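Local atomic coordinates of glycerol-3-phosphate dehydrogenase [NAD(+)] (Dunaliella salina, PDB entry 6IUY), a protein that probably interconverts dihydroxyacetone phosphate and sn-glycerol 3-phosphate using NAD(+)/NADH, and carries a haloacid dehalogenase-like domain fused to its dehydrogenase. Residues A[39-42]-A[43-47]; A[428-431]-A[432-435]; A[436-439]-A[440-444]. All coordinates share one frame; numbering follows the deposited sequence.

Contact 1. Residues A[39-42]-A[43-47]. With MG (magnesium ion), chain F; GOL (glycerol), chain E.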
loop_
_atom_site.group_PDB
_atom_site.type_symbol
_atom_site.label_atom_id
_atom_site.label_comp_id
_atom_site.label_asym_id
_atom_site.label_seq_id
_atom_site.Cartn_x
_atom_site.Cartn_y
_atom_site.Cartn_z
ATOM N N CYS A 39 -12.136 -38.016 8.267
ATOM C CA CYS A 39 -13.408 -38.167 8.980
ATOM C C CYS A 39 -13.451 -39.447 9.824
ATOM O O CYS A 39 -13.202 -40.549 9.319
ATOM C CB CYS A 39 -14.567 -38.149 7.991
ATOM S SG CYS A 39 -14.550 -36.717 6.898
ATOM N N PHE A 40 -13.762 -39.306 11.109
ATOM C CA PHE A 40 -13.767 -40.462 11.992
ATOM C C PHE A 40 -15.192 -40.859 12.362
ATOM O O PHE A 40 -16.005 -40.009 12.747
ATOM C CB PHE A 40 -12.971 -40.190 13.273
ATOM C CG PHE A 40 -11.479 -40.204 13.088
ATOM C CD1 PHE A 40 -10.830 -39.145 12.469
ATOM C CD2 PHE A 40 -10.718 -41.256 13.572
ATOM C CE1 PHE A 40 -9.452 -39.152 12.307
ATOM C CE2 PHE A 40 -9.341 -41.273 13.415
ATOM C CZ PHE A 40 -8.703 -40.220 12.781
ATOM N N ASP A 41 -15.483 -42.151 12.259
ATOM C CA ASP A 41 -16.706 -42.687 12.839
ATOM C C ASP A 41 -16.507 -42.660 14.337
ATOM O O ASP A 41 -15.376 -42.768 14.794
ATOM C CB ASP A 41 -16.989 -44.106 12.343
ATOM C CG ASP A 41 -18.186 -44.749 13.041
ATOM O OD1 ASP A 41 -19.305 -44.181 13.002
ATOM O OD2 ASP A 41 -17.990 -45.817 13.645
ATOM N N VAL A 42 -17.583 -42.490 15.102
ATOM C CA VAL A 42 -17.488 -42.486 16.560
ATOM C C VAL A 42 -17.443 -43.900 17.137
ATOM O O VAL A 42 -16.424 -44.336 17.696
ATOM C CB VAL A 42 -18.671 -41.734 17.189
ATOM C CG1 VAL A 42 -18.715 -41.966 18.686
ATOM C CG2 VAL A 42 -18.570 -40.254 16.889
ATOM N N ASP A 43 -18.554 -44.617 16.972
ATOM C CA ASP A 43 -18.749 -45.939 17.566
ATOM C C ASP A 43 -17.759 -47.013 17.104
ATOM O O ASP A 43 -17.811 -47.492 15.966
ATOM C CB ASP A 43 -20.179 -46.405 17.295
ATOM C CG ASP A 43 -21.208 -45.519 17.972
ATOM O OD1 ASP A 43 -21.837 -44.685 17.281
ATOM O OD2 ASP A 43 -21.363 -45.643 19.202
ATOM N N ARG A 44 -16.870 -47.373 18.029
ATOM C CA ARG A 44 -15.861 -48.432 17.890
ATOM C C ARG A 44 -14.675 -48.073 16.989
ATOM O O ARG A 44 -13.851 -48.940 16.674
ATOM C CB ARG A 44 -16.508 -49.732 17.404
ATOM C CG ARG A 44 -17.325 -50.433 18.480
ATOM C CD ARG A 44 -17.889 -51.753 17.962
ATOM N NE ARG A 44 -19.164 -52.105 18.584
ATOM C CZ ARG A 44 -20.326 -51.544 18.260
ATOM N NH1 ARG A 44 -20.374 -50.596 17.331
ATOM N NH2 ARG A 44 -21.442 -51.925 18.871
ATOM N N THR A 45 -14.564 -46.803 16.596
ATOM C CA THR A 45 -13.328 -46.348 15.965
ATOM C C THR A 45 -12.663 -45.293 16.846
ATOM O O THR A 45 -11.448 -45.305 17.027
ATOM C CB THR A 45 -13.558 -45.779 14.556
ATOM O OG1 THR A 45 -13.799 -44.372 14.640
ATOM C CG2 THR A 45 -14.719 -46.477 13.881
ATOM N N VAL A 46 -13.466 -44.399 17.415
ATOM C CA VAL A 46 -12.965 -43.406 18.365
ATOM C C VAL A 46 -13.256 -43.815 19.803
ATOM O O VAL A 46 -12.450 -43.579 20.706
ATOM C CB VAL A 46 -13.577 -42.012 18.097
ATOM C CG1 VAL A 46 -13.443 -41.114 19.312
ATOM C CG2 VAL A 46 -12.925 -41.376 16.874
ATOM N N THR A 47 -14.419 -44.420 20.018
ATOM C CA THR A 47 -14.776 -44.910 21.342
ATOM C C THR A 47 -14.535 -46.420 21.456
ATOM O O THR A 47 -14.746 -47.173 20.494
ATOM C CB THR A 47 -16.254 -44.597 21.679
ATOM O OG1 THR A 47 -16.525 -43.218 21.413
ATOM C CG2 THR A 47 -16.557 -44.912 23.138
HETATM MG MG MG F . -18.860 -47.709 14.160
HETATM C C1 GOL E . -21.729 -48.384 14.475
HETATM O O1 GOL E . -21.671 -49.608 13.770
HETATM C C2 GOL E . -22.969 -47.603 14.079
HETATM O O2 GOL E . -23.368 -46.811 15.176
HETATM C C3 GOL E . -22.705 -46.741 12.848
HETATM O O3 GOL E . -22.407 -45.393 13.186
#
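D41 and D43 meet at a magnesium ion in the loop that follows strand 37-40, where D41, D43 and T45 match the DxDx(T/V) motif of haloacid dehalogenase-like enzymes. The two aspartates use different parts: D41 gives a carboxylate oxygen, OD2 lying 2.1 Å from the magnesium, whereas D43 gives its backbone O, also 2.1 Å from the metal. D206 adds a third ligand. A chi1 of 174°, which sets CG of D41 opposite the backbone N, carries the carboxylate to the ion. The other oxygen, D41 OD1, forms a salt bridge with K185 and accepts a weak 3.3 Å bond from O3 of a bound glycerol. D43 turns its side chain off the metal: OD2 takes the amide of S51, and OD1 accepts a weak 3.4 Å bond from glycerol O2. Beside the metal-bound oxygen, T45 CG2 lies 3.3 Å from D41 OD2.

What shapes the loop is V42 O, which accepts three successive amides. T45 N comes from above the carbonyl plane, 48° out of it; V46 N, 3.0 Å from V42 O, is nearer that plane, and T47 N, 3.1 Å from V42 O, makes the straightest bond (167° at the hydrogen). The V42 side chain meanwhile packs on A139 and I142 of helix 136-145. Beside the strand end, V46 crosses F40 at about a right angle, bringing V46 CG2 to 3.8 Å from F40 CB.

Contact 2. Residues A[428-431]-A[432-435]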
loop_
_atom_site.group_PDB
_atom_site.type_symbol
_atom_site.label_atom_id
_atom_site.label_comp_id
_atom_site.label_asym_id
_atom_site.label_seq_id
_atom_site.Cartn_x
_atom_site.Cartn_y
_atom_site.Cartn_z
ATOM N N TYR A 428 2.158 -18.210 -0.905
ATOM C CA TYR A 428 2.164 -19.656 -1.137
ATOM C C TYR A 428 1.846 -20.021 -2.575
ATOM O O TYR A 428 1.064 -19.342 -3.253
ATOM C CB TYR A 428 1.185 -20.364 -0.184
ATOM C CG TYR A 428 -0.230 -19.814 -0.171
ATOM C CD1 TYR A 428 -1.088 -20.002 -1.256
ATOM C CD2 TYR A 428 -0.719 -19.124 0.937
ATOM C CE1 TYR A 428 -2.382 -19.505 -1.237
ATOM C CE2 TYR A 428 -2.020 -18.634 0.963
ATOM C CZ TYR A 428 -2.839 -18.831 -0.125
ATOM O OH TYR A 428 -4.118 -18.335 -0.101
ATOM N N ALA A 429 2.467 -21.105 -3.035
ATOM C CA ALA A 429 2.263 -21.608 -4.385
ATOM C C ALA A 429 0.866 -22.196 -4.497
ATOM O O ALA A 429 0.212 -22.101 -5.533
ATOM C CB ALA A 429 3.332 -22.664 -4.728
ATOM N N ASN A 430 0.443 -22.820 -3.406
ATOM C CA ASN A 430 -0.899 -23.345 -3.238
ATOM C C ASN A 430 -1.162 -23.357 -1.748
ATOM O O ASN A 430 -0.226 -23.237 -0.966
ATOM C CB ASN A 430 -1.033 -24.738 -3.848
ATOM C CG ASN A 430 0.205 -25.569 -3.642
ATOM O OD1 ASN A 430 0.486 -26.013 -2.524
ATOM N ND2 ASN A 430 0.972 -25.769 -4.716
ATOM N N ARG A 431 -2.419 -23.487 -1.347
ATOM C CA ARG A 431 -2.804 -23.292 0.052
ATOM C C ARG A 431 -2.232 -24.314 1.029
ATOM O O ARG A 431 -2.070 -24.015 2.219
ATOM C CB ARG A 431 -4.331 -23.305 0.184
ATOM C CG ARG A 431 -4.991 -21.935 0.106
ATOM C CD ARG A 431 -6.504 -22.071 -0.021
ATOM N NE ARG A 431 -7.175 -20.775 -0.084
ATOM C CZ ARG A 431 -8.454 -20.618 -0.415
ATOM N NH1 ARG A 431 -9.190 -21.681 -0.726
ATOM N NH2 ARG A 431 -8.994 -19.402 -0.450
ATOM N N GLU A 432 -1.956 -25.523 0.553
ATOM C CA GLU A 432 -1.438 -26.549 1.449
ATOM C C GLU A 432 -0.025 -26.177 1.895
ATOM O O GLU A 432 0.336 -26.338 3.065
ATOM C CB GLU A 432 -1.456 -27.922 0.770
ATOM C CG GLU A 432 -2.806 -28.262 0.137
ATOM C CD GLU A 432 -2.890 -27.858 -1.323
ATOM O OE1 GLU A 432 -2.190 -28.496 -2.146
ATOM O OE2 GLU A 432 -3.650 -26.913 -1.655
ATOM N N SER A 433 0.772 -25.677 0.955
ATOM C CA SER A 433 2.129 -25.236 1.259
ATOM C C SER A 433 2.111 -24.157 2.341
ATOM O O SER A 433 2.844 -24.245 3.327
ATOM C CB SER A 433 2.820 -24.695 0.001
ATOM O OG SER A 433 3.012 -25.692 -0.983
ATOM N N GLY A 434 1.273 -23.140 2.145
ATOM C CA GLY A 434 1.211 -22.001 3.038
ATOM C C GLY A 434 1.130 -22.406 4.485
ATOM O O GLY A 434 1.836 -21.868 5.329
ATOM N N SER A 435 0.283 -23.388 4.769
ATOM C CA SER A 435 0.107 -23.884 6.125
ATOM C C SER A 435 1.401 -24.476 6.726
ATOM O O SER A 435 1.748 -24.221 7.889
ATOM C CB SER A 435 -1.006 -24.938 6.140
ATOM O OG SER A 435 -1.042 -25.597 7.398
#
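At the N-terminus of helix 431-441, the N-cap residue N430 is joined to S433, three residues on, by a bond between side chains. S433 OG donates to N430 OD1 at 3.0 Å, approaching from above the amide plane and 39° out of it. N430 CG stands between its own backbone N and carbonyl carbon (chi1 38°), which carries OD1 across the first turn. E432 folds back over the same end: its chain bends at chi2 (92°), placing OE1 3.7 Å from N430 OD1 and OE2 3.7 Å from R431 N. Two acceptors face each other in E432 OE1 and N430 OD1, but the positive end of the helix dipole would probably steady the carboxylate here.

This turn leads from strand 422-427 into the helix of a beta-alpha-beta unit in the dehydrogenase part, and A429 N is held by S405 OG of the neighbouring strand 404-408. N430 O accepts a weak 3.5 Å bond from G434 N. Alongside, Y428 CB lies 3.6 Å from G434 CA; a CB built on G434 would point toward the tyrosine and come within 2.8 Å of Y428 CD2, a clash. R431 CA sits over one face of the Y428 ring, offset toward its rim, 3.9 Å above the plane.

Contact 3. Residues A[436-439]-A[440-444]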
loop_
_atom_site.group_PDB
_atom_site.type_symbol
_atom_site.label_atom_id
_atom_site.label_comp_id
_atom_site.label_asym_id
_atom_site.label_seq_id
_atom_site.Cartn_x
_atom_site.Cartn_y
_atom_site.Cartn_z
ATOM N N LEU A 436 2.089 -25.295 5.937
ATOM C CA LEU A 436 3.369 -25.886 6.328
ATOM C C LEU A 436 4.418 -24.803 6.597
ATOM O O LEU A 436 4.995 -24.729 7.681
ATOM C CB LEU A 436 3.861 -26.832 5.224
ATOM C CG LEU A 436 5.095 -27.702 5.505
ATOM C CD1 LEU A 436 4.731 -28.852 6.432
ATOM C CD2 LEU A 436 5.721 -28.220 4.201
ATOM N N TRP A 437 4.645 -23.948 5.606
ATOM C CA TRP A 437 5.606 -22.859 5.754
ATOM C C TRP A 437 5.310 -21.955 6.950
ATOM O O TRP A 437 6.230 -21.544 7.671
ATOM C CB TRP A 437 5.663 -22.040 4.472
ATOM C CG TRP A 437 6.199 -22.817 3.323
ATOM C CD1 TRP A 437 5.634 -22.962 2.094
ATOM C CD2 TRP A 437 7.412 -23.590 3.301
ATOM N NE1 TRP A 437 6.434 -23.754 1.297
ATOM C CE2 TRP A 437 7.520 -24.157 2.025
ATOM C CE3 TRP A 437 8.417 -23.834 4.235
ATOM C CZ2 TRP A 437 8.599 -24.967 1.661
ATOM C CZ3 TRP A 437 9.493 -24.618 3.864
ATOM C CH2 TRP A 437 9.571 -25.181 2.596
ATOM N N GLN A 438 4.039 -21.650 7.188
ATOM C CA GLN A 438 3.716 -20.770 8.300
ATOM C C GLN A 438 4.076 -21.417 9.614
ATOM O O GLN A 438 4.628 -20.758 10.507
ATOM C CB GLN A 438 2.238 -20.378 8.306
ATOM C CG GLN A 438 1.882 -19.448 9.468
ATOM C CD GLN A 438 0.435 -18.952 9.406
ATOM O OE1 GLN A 438 -0.426 -19.577 8.785
ATOM N NE2 GLN A 438 0.172 -17.832 10.054
ATOM N N GLN A 439 3.759 -22.705 9.748
ATOM C CA GLN A 439 4.116 -23.444 10.955
ATOM C C GLN A 439 5.642 -23.489 11.097
ATOM O O GLN A 439 6.159 -23.392 12.191
ATOM C CB GLN A 439 3.520 -24.866 10.942
ATOM C CG GLN A 439 3.942 -25.736 12.148
ATOM C CD GLN A 439 3.204 -27.091 12.217
ATOM O OE1 GLN A 439 2.352 -27.399 11.371
ATOM N NE2 GLN A 439 3.534 -27.896 13.228
ATOM N N LEU A 440 6.359 -23.590 9.984
ATOM C CA LEU A 440 7.820 -23.663 10.047
ATOM C C LEU A 440 8.472 -22.329 10.477
ATOM O O LEU A 440 9.305 -22.298 11.394
ATOM C CB LEU A 440 8.365 -24.108 8.694
ATOM C CG LEU A 440 9.784 -24.661 8.628
ATOM C CD1 LEU A 440 9.961 -25.796 9.632
ATOM C CD2 LEU A 440 10.080 -25.123 7.205
ATOM N N PHE A 441 8.064 -21.231 9.841
ATOM C CA PHE A 441 8.709 -19.930 10.033
ATOM C C PHE A 441 8.142 -19.028 11.141
ATOM O O PHE A 441 8.875 -18.224 11.719
ATOM C CB PHE A 441 8.668 -19.139 8.727
ATOM C CG PHE A 441 9.710 -19.548 7.728
ATOM C CD1 PHE A 441 10.986 -19.002 7.779
ATOM C CD2 PHE A 441 9.408 -20.449 6.715
ATOM C CE1 PHE A 441 11.943 -19.354 6.850
ATOM C CE2 PHE A 441 10.363 -20.812 5.777
ATOM C CZ PHE A 441 11.631 -20.267 5.843
ATOM N N GLN A 442 6.851 -19.110 11.432
ATOM C CA GLN A 442 6.292 -18.188 12.424
ATOM C C GLN A 442 6.795 -18.451 13.841
ATOM O O GLN A 442 6.640 -19.559 14.381
ATOM C CB GLN A 442 4.763 -18.234 12.420
ATOM C CG GLN A 442 4.112 -17.252 13.390
ATOM C CD GLN A 442 2.663 -16.979 13.025
ATOM O OE1 GLN A 442 2.371 -16.257 12.066
ATOM N NE2 GLN A 442 1.746 -17.586 13.769
ATOM N N ARG A 443 7.371 -17.413 14.444
ATOM C CA ARG A 443 7.826 -17.440 15.831
ATOM C C ARG A 443 7.072 -16.364 16.622
ATOM O O ARG A 443 6.343 -15.571 16.041
ATOM C CB ARG A 443 9.342 -17.212 15.900
ATOM C CG ARG A 443 10.148 -17.984 14.848
ATOM C CD ARG A 443 10.101 -19.452 15.149
ATOM N NE ARG A 443 10.194 -19.657 16.589
ATOM C CZ ARG A 443 9.546 -20.607 17.262
ATOM N NH1 ARG A 443 8.742 -21.454 16.617
ATOM N NH2 ARG A 443 9.699 -20.699 18.579
ATOM N N PRO A 444 7.226 -16.332 17.946
ATOM C CA PRO A 444 6.516 -15.269 18.672
ATOM C C PRO A 444 7.037 -13.873 18.343
ATOM O O PRO A 444 6.327 -12.905 18.590
ATOM C CB PRO A 444 6.775 -15.608 20.139
ATOM C CG PRO A 444 7.081 -17.069 20.138
ATOM C CD PRO A 444 7.813 -17.324 18.854
HETATM O O HOH W 1 5.578 -21.749 14.194
#
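The indole of W437 meets L440 at its edge: L440 CD2 lies near the ring plane, 3.4 Å from W437 CZ3. F441 runs alongside the same tryptophan, F441 CE2 approaching obliquely to 3.9 Å from W437 CE3. The phenyl ring in turn has W437 O in its plane, 3.5 Å from F441 CD2, while the same oxygen accepts F441 N at 2.9 Å, nearly along the C=O axis. I376 of strand 374-377 touches both aromatic side chains, and V275 of helix 266-282 touches L440 and F441, so this side of helix 431-441 packs into the dehydrogenase core.

The other side is polar. Q442, the first residue to leave helical geometry, still gives its N to Q438 O at 2.9 Å. Both glutamine chains extend with CG anti to N (chi1 -178° in Q442) and lie side by side, their amide planes 85° apart; Q438 NE2 makes a weak 3.4 Å bond to Q442 OE1. That oxygen also accepts I448 N of strand 446-451. Putting an alanine here would probably leave I448 N without this acceptor and the Q438 amide freer to turn. With two donors on Q442 OE1, the end of the helix is tied to the next strand and, more weakly, to its own preceding turn.

Overall arrangement
Contact 1 belongs to the haloacid dehalogenase-like part, whereas contacts 2 and 3 share helix 431-441 of the dehydrogenase part; the centres of contacts 1 and 2 lie about 30 Å apart, and their nearest atoms about 16 Å. Contact 1 is largely buried and built on a metal, carboxylates and a backbone turn. Contacts 2 and 3, with centres about 12 Å apart, lie at opposite ends of one helix. Both are partly buried, but contact 2 lies nearer the surface, with R431 and E432 exposed and a side-chain bond at the N-cap, away from annotated sites; contact 3 adds an aromatic, apolar face turned to the core, its F441 side chain about 10 Å from the bound NAD.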